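Local structure of PfEMP1 variant 1 of strain MC (Plasmodium falciparum, 5LGD) at residues V15-R26 with I145-E155. The protein is a piece of a much longer PfEMP1 protein, a domain of the Duffy-binding-like clan, and the full-length protein probably binds receptors on host cells. Numbering follows the deposited sequence.
Sequences VHDMLIDSIKWR and IDKLLQHEQKE
The helical core of this Duffy-binding-like clan domain pairs helix 7-29 with helix 144-162, joined at one end of an apolar seam by a salt bridge from partly exposed Arg26 to buried Glu152. The short segments run roughly parallel, at 25°, with axes 12.1 Å apart, a wide gap bridged largely by Met18, Arg26, Leu148 and Glu152. Arg26 grips the carboxylate end-on: NH1 meets the syn lone pair of Glu152 OE1 at 2.9 Å along a nearly straight bond (172°), while NH2 takes Glu152 OE2 on the syn side at 2.9 Å. The two planar groups are nearly coplanar. Ser22, its OG anti to the backbone N (chi1 -171°), donates to Glu152 OE1 from above the carboxylate plane at 2.7 Å, giving that buried oxygen two donors. Arg26 NH1 also bonds Ser22 O, one turn back, which helps fix the guanidinium. These donors would be expected to stabilise the charged form of Glu152. Beyond Ser22 the seam turns apolar. Met18, bent at chi2, lays CE against Leu148 CD2 at a tight 3.5 Å and against Ile145 CD1 at 3.8 Å. Leu19 CD2 meets Leu148 CD2 at 3.6 Å, and Val15 closes the far end on Ile145. Helix 45-70 flanks the pair, with Phe52 touching Glu152 and Trp63 touching Ile145. A bidentate Arg-Glu salt bridge next to apolar packing thus joins two near-parallel helices of an all-helical domain.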
ATOM      1  N   VAL B  15     -28.440   0.506  18.000  1.00 33.54           N
ATOM      2  CA  VAL B  15     -29.029  -0.177  16.839  1.00 32.78           C
ATOM      3  C   VAL B  15     -29.572  -1.556  17.280  1.00 37.95           C
ATOM      4  O   VAL B  15     -30.739  -1.872  17.037  1.00 39.50           O
ATOM      5  CB  VAL B  15     -28.009  -0.264  15.663  1.00 34.99           C
ATOM      6  CG1 VAL B  15     -28.443  -1.292  14.617  1.00 34.23           C
ATOM      7  CG2 VAL B  15     -27.813   1.105  15.012  1.00 35.08           C
ATOM      8  N   HIS B  16     -28.734  -2.356  17.951  1.00 33.47           N
ATOM      9  CA  HIS B  16     -29.119  -3.660  18.459  1.00 31.07           C
ATOM     10  C   HIS B  16     -30.325  -3.577  19.427  1.00 33.63           C
ATOM     11  O   HIS B  16     -31.325  -4.284  19.242  1.00 29.99           O
ATOM     12  CB  HIS B  16     -27.902  -4.314  19.160  1.00 31.76           C
ATOM     13  CG  HIS B  16     -28.263  -5.549  19.912  1.00 34.50           C
ATOM     14  ND1 HIS B  16     -28.562  -5.506  21.261  1.00 37.02           N
ATOM     15  CD2 HIS B  16     -28.384  -6.820  19.477  1.00 34.91           C
ATOM     16  CE1 HIS B  16     -28.845  -6.745  21.599  1.00 35.72           C
ATOM     17  NE2 HIS B  16     -28.733  -7.570  20.563  1.00 35.09           N
ATOM     18  N   ASP B  17     -30.208  -2.741  20.472  1.00 32.15           N
ATOM     19  CA  ASP B  17     -31.265  -2.566  21.475  1.00 34.28           C
ATOM     20  C   ASP B  17     -32.568  -1.990  20.876  1.00 40.05           C
ATOM     21  O   ASP B  17     -33.641  -2.366  21.333  1.00 39.23           O
ATOM     22  CB  ASP B  17     -30.769  -1.672  22.634  1.00 37.04           C
ATOM     23  CG  ASP B  17     -29.583  -2.218  23.414  1.00 36.71           C
ATOM     24  OD1 ASP B  17     -29.130  -3.355  23.113  1.00 36.56           O
ATOM     25  OD2 ASP B  17     -29.089  -1.509  24.294  1.00 42.97           O
ATOM     26  N   MET B  18     -32.493  -1.118  19.845  1.00 38.52           N
ATOM     27  CA  MET B  18     -33.743  -0.623  19.284  1.00 40.95           C
ATOM     28  C   MET B  18     -34.451  -1.752  18.486  1.00 41.12           C
ATOM     29  O   MET B  18     -35.669  -1.929  18.638  1.00 40.56           O
ATOM     30  CB  MET B  18     -33.587   0.726  18.543  1.00 45.49           C
ATOM     31  CG  MET B  18     -33.395   0.636  17.058  1.00 50.07           C
ATOM     32  SD  MET B  18     -34.991   0.530  16.225  1.00 56.31           S
ATOM     33  CE  MET B  18     -34.447   0.538  14.604  1.00 52.91           C
ATOM     34  N   LEU B  19     -33.677  -2.585  17.765  1.00 35.29           N
ATOM     35  CA  LEU B  19     -34.209  -3.714  16.985  1.00 33.93           C
ATOM     36  C   LEU B  19     -34.860  -4.740  17.876  1.00 37.40           C
ATOM     37  O   LEU B  19     -35.928  -5.274  17.537  1.00 35.12           O
ATOM     38  CB  LEU B  19     -33.101  -4.353  16.135  1.00 33.39           C
ATOM     39  CG  LEU B  19     -32.570  -3.463  14.974  1.00 37.75           C
ATOM     40  CD1 LEU B  19     -31.419  -4.136  14.249  1.00 37.87           C
ATOM     41  CD2 LEU B  19     -33.653  -3.153  13.987  1.00 40.89           C
ATOM     42  N   ILE B  20     -34.254  -4.934  19.061  1.00 34.47           N
ATOM     43  CA  ILE B  20     -34.691  -5.845  20.103  1.00 35.64           C
ATOM     44  C   ILE B  20     -35.962  -5.306  20.748  1.00 39.03           C
ATOM     45  O   ILE B  20     -36.907  -6.056  20.942  1.00 40.74           O
ATOM     46  CB  ILE B  20     -33.522  -6.189  21.094  1.00 39.10           C
ATOM     47  CG1 ILE B  20     -32.444  -7.117  20.431  1.00 38.12           C
ATOM     48  CG2 ILE B  20     -34.007  -6.844  22.385  1.00 43.88           C
ATOM     49  CD1 ILE B  20     -32.908  -8.215  19.581  1.00 46.83           C
ATOM     50  N   ASP B  21     -36.004  -4.023  21.039  1.00 36.39           N
ATOM     51  CA  ASP B  21     -37.178  -3.359  21.604  1.00 35.85           C
ATOM     52  C   ASP B  21     -38.350  -3.437  20.629  1.00 38.09           C
ATOM     53  O   ASP B  21     -39.461  -3.776  21.027  1.00 38.08           O
ATOM     54  CB  ASP B  21     -36.848  -1.918  21.979  1.00 38.41           C
ATOM     55  CG  ASP B  21     -35.941  -1.713  23.177  1.00 52.39           C
ATOM     56  OD1 ASP B  21     -35.795  -2.651  23.978  1.00 55.04           O
ATOM     57  OD2 ASP B  21     -35.423  -0.591  23.339  1.00 67.29           O
ATOM     58  N   SER B  22     -38.087  -3.240  19.335  1.00 36.81           N
ATOM     59  CA  SER B  22     -39.116  -3.353  18.296  1.00 38.93           C
ATOM     60  C   SER B  22     -39.765  -4.769  18.338  1.00 41.00           C
ATOM     61  O   SER B  22     -40.991  -4.883  18.341  1.00 42.16           O
ATOM     62  CB  SER B  22     -38.528  -3.013  16.928  1.00 45.31           C
ATOM     63  OG  SER B  22     -39.540  -2.905  15.941  1.00 61.19           O
ATOM     64  N   ILE B  23     -38.950  -5.812  18.508  1.00 35.29           N
ATOM     65  CA  ILE B  23     -39.419  -7.203  18.639  1.00 34.42           C
ATOM     66  C   ILE B  23     -40.169  -7.410  19.956  1.00 38.43           C
ATOM     67  O   ILE B  23     -41.172  -8.128  19.983  1.00 35.80           O
ATOM     68  CB  ILE B  23     -38.234  -8.214  18.538  1.00 35.66           C
ATOM     69  CG1 ILE B  23     -37.542  -8.184  17.155  1.00 35.70           C
ATOM     70  CG2 ILE B  23     -38.657  -9.633  18.943  1.00 34.71           C
ATOM     71  CD1 ILE B  23     -36.072  -8.701  17.219  1.00 40.00           C
ATOM     72  N   LYS B  24     -39.633  -6.847  21.057  1.00 37.63           N
ATOM     73  CA  LYS B  24     -40.221  -6.990  22.402  1.00 39.17           C
ATOM     74  C   LYS B  24     -41.606  -6.348  22.504  1.00 42.87           C
ATOM     75  O   LYS B  24     -42.362  -6.738  23.385  1.00 42.29           O
ATOM     76  CB  LYS B  24     -39.279  -6.447  23.487  1.00 41.16           C
ATOM     77  CG  LYS B  24     -38.169  -7.403  23.879  1.00 44.06           C
ATOM     78  CD  LYS B  24     -37.059  -6.630  24.577  1.00 50.24           C
ATOM     79  CE  LYS B  24     -36.444  -7.395  25.721  1.00 62.22           C
ATOM     80  NZ  LYS B  24     -35.473  -8.423  25.257  1.00 67.27           N
ATOM     81  N   TRP B  25     -41.942  -5.382  21.595  1.00 40.02           N
ATOM     82  CA  TRP B  25     -43.273  -4.771  21.558  1.00 41.07           C
ATOM     83  C   TRP B  25     -44.301  -5.814  21.156  1.00 43.17           C
ATOM     84  O   TRP B  25     -45.375  -5.861  21.735  1.00 43.34           O
ATOM     85  CB  TRP B  25     -43.321  -3.559  20.624  1.00 40.82           C
ATOM     86  CG  TRP B  25     -42.892  -2.301  21.308  1.00 43.28           C
ATOM     87  CD1 TRP B  25     -41.743  -1.597  21.083  1.00 45.92           C
ATOM     88  CD2 TRP B  25     -43.601  -1.596  22.342  1.00 44.90           C
ATOM     89  NE1 TRP B  25     -41.698  -0.489  21.903  1.00 46.94           N
ATOM     90  CE2 TRP B  25     -42.817  -0.479  22.703  1.00 50.18           C
ATOM     91  CE3 TRP B  25     -44.814  -1.817  23.017  1.00 47.91           C
ATOM     92  CZ2 TRP B  25     -43.235   0.449  23.676  1.00 51.99           C
ATOM     93  CZ3 TRP B  25     -45.222  -0.907  23.982  1.00 51.44           C
ATOM     94  CH2 TRP B  25     -44.420   0.190  24.330  1.00 52.89           C
ATOM     95  N   ARG B  26     -43.923  -6.707  20.236  1.00 38.36           N
ATOM     96  CA  ARG B  26     -44.767  -7.806  19.791  1.00 38.59           C
ATOM     97  C   ARG B  26     -44.754  -8.950  20.779  1.00 42.18           C
ATOM     98  O   ARG B  26     -45.816  -9.484  21.070  1.00 43.27           O
ATOM     99  CB  ARG B  26     -44.400  -8.263  18.378  1.00 37.07           C
ATOM    100  CG  ARG B  26     -44.864  -7.277  17.290  1.00 42.78           C
ATOM    101  CD  ARG B  26     -43.890  -6.120  17.089  1.00 49.60           C
ATOM    102  NE  ARG B  26     -44.233  -5.330  15.914  1.00 43.04           N
ATOM    103  CZ  ARG B  26     -43.716  -4.148  15.627  1.00 53.25           C
ATOM    104  NH1 ARG B  26     -42.853  -3.572  16.461  1.00 31.14           N
ATOM    105  NH2 ARG B  26     -44.085  -3.509  14.525  1.00 51.53           N
ATOM    106  N   ILE B 145     -32.637   1.859   9.359  1.00 40.77           N
ATOM    107  CA  ILE B 145     -33.148   2.299  10.660  1.00 39.33           C
ATOM    108  C   ILE B 145     -34.268   3.294  10.437  1.00 44.29           C
ATOM    109  O   ILE B 145     -35.335   3.139  11.024  1.00 44.15           O
ATOM    110  CB  ILE B 145     -32.013   2.827  11.591  1.00 40.44           C
ATOM    111  CG1 ILE B 145     -30.901   1.754  11.824  1.00 38.83           C
ATOM    112  CG2 ILE B 145     -32.533   3.401  12.910  1.00 40.85           C
ATOM    113  CD1 ILE B 145     -31.344   0.351  12.486  1.00 42.42           C
ATOM    114  N   ASP B 146     -34.047   4.278   9.548  1.00 42.32           N
ATOM    115  CA  ASP B 146     -35.027   5.294   9.175  1.00 43.70           C
ATOM    116  C   ASP B 146     -36.290   4.643   8.534  1.00 49.91           C
ATOM    117  O   ASP B 146     -37.410   4.946   8.949  1.00 50.68           O
ATOM    118  CB  ASP B 146     -34.377   6.300   8.232  1.00 46.20           C
ATOM    119  CG  ASP B 146     -33.214   7.054   8.860  1.00 52.82           C
ATOM    120  OD1 ASP B 146     -33.470   7.958   9.689  1.00 54.44           O
ATOM    121  OD2 ASP B 146     -32.058   6.814   8.442  1.00 52.96           O
ATOM    122  N   LYS B 147     -36.097   3.705   7.584  1.00 47.70           N
ATOM    123  CA  LYS B 147     -37.178   2.958   6.925  1.00 49.78           C
ATOM    124  C   LYS B 147     -38.001   2.223   7.988  1.00 53.59           C
ATOM    125  O   LYS B 147     -39.235   2.309   7.976  1.00 54.47           O
ATOM    126  CB  LYS B 147     -36.601   1.934   5.928  1.00 52.72           C
ATOM    127  CG  LYS B 147     -36.282   2.508   4.549  1.00 69.92           C
ATOM    128  CD  LYS B 147     -37.220   1.946   3.466  1.00 84.78           C
ATOM    129  CE  LYS B 147     -36.996   0.488   3.103  1.00 92.01           C
ATOM    130  NZ  LYS B 147     -38.152  -0.077   2.355  1.00 97.75           N
ATOM    131  N   LEU B 148     -37.301   1.539   8.938  1.00 48.44           N
ATOM    132  CA  LEU B 148     -37.931   0.827  10.050  1.00 46.83           C
ATOM    133  C   LEU B 148     -38.681   1.740  10.987  1.00 49.42           C
ATOM    134  O   LEU B 148     -39.843   1.451  11.288  1.00 48.75           O
ATOM    135  CB  LEU B 148     -36.963  -0.076  10.831  1.00 44.96           C
ATOM    136  CG  LEU B 148     -37.643  -0.906  11.917  1.00 47.69           C
ATOM    137  CD1 LEU B 148     -38.536  -1.974  11.312  1.00 49.08           C
ATOM    138  CD2 LEU B 148     -36.659  -1.501  12.831  1.00 45.59           C
ATOM    139  N   LEU B 149     -38.056   2.863  11.417  1.00 48.68           N
ATOM    140  CA  LEU B 149     -38.750   3.832  12.276  1.00 50.32           C
ATOM    141  C   LEU B 149     -39.982   4.451  11.581  1.00 55.83           C
ATOM    142  O   LEU B 149     -40.971   4.721  12.252  1.00 56.52           O
ATOM    143  CB  LEU B 149     -37.815   4.898  12.859  1.00 50.11           C
ATOM    144  CG  LEU B 149     -36.817   4.401  13.927  1.00 51.86           C
ATOM    145  CD1 LEU B 149     -35.822   5.502  14.294  1.00 50.80           C
ATOM    146  CD2 LEU B 149     -37.539   3.844  15.190  1.00 53.09           C
ATOM    147  N   GLN B 150     -39.958   4.569  10.238  1.00 53.37           N
ATOM    148  CA  GLN B 150     -41.094   5.060   9.442  1.00 55.84           C
ATOM    149  C   GLN B 150     -42.213   4.002   9.493  1.00 60.63           C
ATOM    150  O   GLN B 150     -43.375   4.336   9.759  1.00 60.22           O
ATOM    151  CB  GLN B 150     -40.665   5.331   7.988  1.00 57.98           C
ATOM    152  CG  GLN B 150     -40.298   6.794   7.718  1.00 67.39           C
ATOM    153  CD  GLN B 150     -39.011   7.025   6.957  1.00 81.87           C
ATOM    154  OE1 GLN B 150     -38.688   6.349   5.967  1.00 72.44           O
ATOM    155  NE2 GLN B 150     -38.294   8.067   7.358  1.00 77.80           N
ATOM    156  N   HIS B 151     -41.835   2.714   9.292  1.00 56.06           N
ATOM    157  CA  HIS B 151     -42.751   1.571   9.349  1.00 56.58           C
ATOM    158  C   HIS B 151     -43.421   1.491  10.727  1.00 59.51           C
ATOM    159  O   HIS B 151     -44.627   1.230  10.816  1.00 62.03           O
ATOM    160  CB  HIS B 151     -42.011   0.260   9.028  1.00 56.09           C
ATOM    161  CG  HIS B 151     -42.826  -0.967   9.295  1.00 59.54           C
ATOM    162  ND1 HIS B 151     -43.683  -1.480   8.340  1.00 63.05           N
ATOM    163  CD2 HIS B 151     -42.923  -1.713  10.420  1.00 60.29           C
ATOM    164  CE1 HIS B 151     -44.252  -2.531   8.902  1.00 62.25           C
ATOM    165  NE2 HIS B 151     -43.826  -2.713  10.154  1.00 60.85           N
ATOM    166  N   GLU B 152     -42.637   1.737  11.786  1.00 52.93           N
ATOM    167  CA  GLU B 152     -43.079   1.713  13.177  1.00 52.04           C
ATOM    168  C   GLU B 152     -44.118   2.785  13.447  1.00 57.13           C
ATOM    169  O   GLU B 152     -45.076   2.539  14.173  1.00 57.76           O
ATOM    170  CB  GLU B 152     -41.876   1.816  14.138  1.00 51.13           C
ATOM    171  CG  GLU B 152     -40.975   0.585  14.143  1.00 49.58           C
ATOM    172  CD  GLU B 152     -41.618  -0.720  14.582  1.00 66.88           C
ATOM    173  OE1 GLU B 152     -41.482  -1.064  15.778  1.00 45.66           O
ATOM    174  OE2 GLU B 152     -42.162  -1.448  13.716  1.00 59.72           O
ATOM    175  N   GLN B 153     -43.936   3.965  12.845  1.00 54.99           N
ATOM    176  CA  GLN B 153     -44.853   5.096  12.949  1.00 56.56           C
ATOM    177  C   GLN B 153     -46.216   4.747  12.322  1.00 62.13           C
ATOM    178  O   GLN B 153     -47.243   5.174  12.838  1.00 63.23           O
ATOM    179  CB  GLN B 153     -44.243   6.323  12.273  1.00 58.63           C
ATOM    180  CG  GLN B 153     -44.905   7.645  12.665  1.00 72.24           C
ATOM    181  CD  GLN B 153     -44.493   8.094  14.052  1.00 96.69           C
ATOM    182  OE1 GLN B 153     -43.396   8.636  14.257  1.00 93.00           O
ATOM    183  NE2 GLN B 153     -45.375   7.895  15.031  1.00 88.34           N
ATOM    184  N   LYS B 154     -46.208   3.961  11.220  1.00 58.77           N
ATOM    185  CA  LYS B 154     -47.400   3.493  10.507  1.00 59.97           C
ATOM    186  C   LYS B 154     -48.105   2.394  11.273  1.00 62.75           C
ATOM    187  O   LYS B 154     -49.327   2.369  11.253  1.00 65.02           O
ATOM    188  CB  LYS B 154     -47.072   3.057   9.071  1.00 62.54           C
ATOM    189  CG  LYS B 154     -46.818   4.244   8.139  1.00 75.75           C
ATOM    190  CD  LYS B 154     -45.795   3.927   7.053  1.00 85.11           C
ATOM    191  CE  LYS B 154     -45.351   5.172   6.314  1.00 95.80           C
ATOM    192  NZ  LYS B 154     -44.392   4.863   5.219  1.00 99.41           N
ATOM    193  N   GLU B 155     -47.355   1.501  11.963  1.00 55.73           N
ATOM    194  CA  GLU B 155     -47.940   0.434  12.777  1.00 53.90           C
ATOM    195  C   GLU B 155     -48.595   0.963  14.052  1.00 60.38           C
ATOM    196  O   GLU B 155     -49.668   0.485  14.415  1.00 61.85           O
ATOM    197  CB  GLU B 155     -46.945  -0.688  13.081  1.00 51.49           C
ATOM    198  CG  GLU B 155     -46.680  -1.579  11.876  1.00 60.71           C
ATOM    199  CD  GLU B 155     -47.899  -2.248  11.261  1.00 81.46           C
ATOM    200  OE1 GLU B 155     -48.603  -2.983  11.991  1.00 61.12           O
ATOM    201  OE2 GLU B 155     -48.169  -2.010  10.060  1.00 80.33           O
TER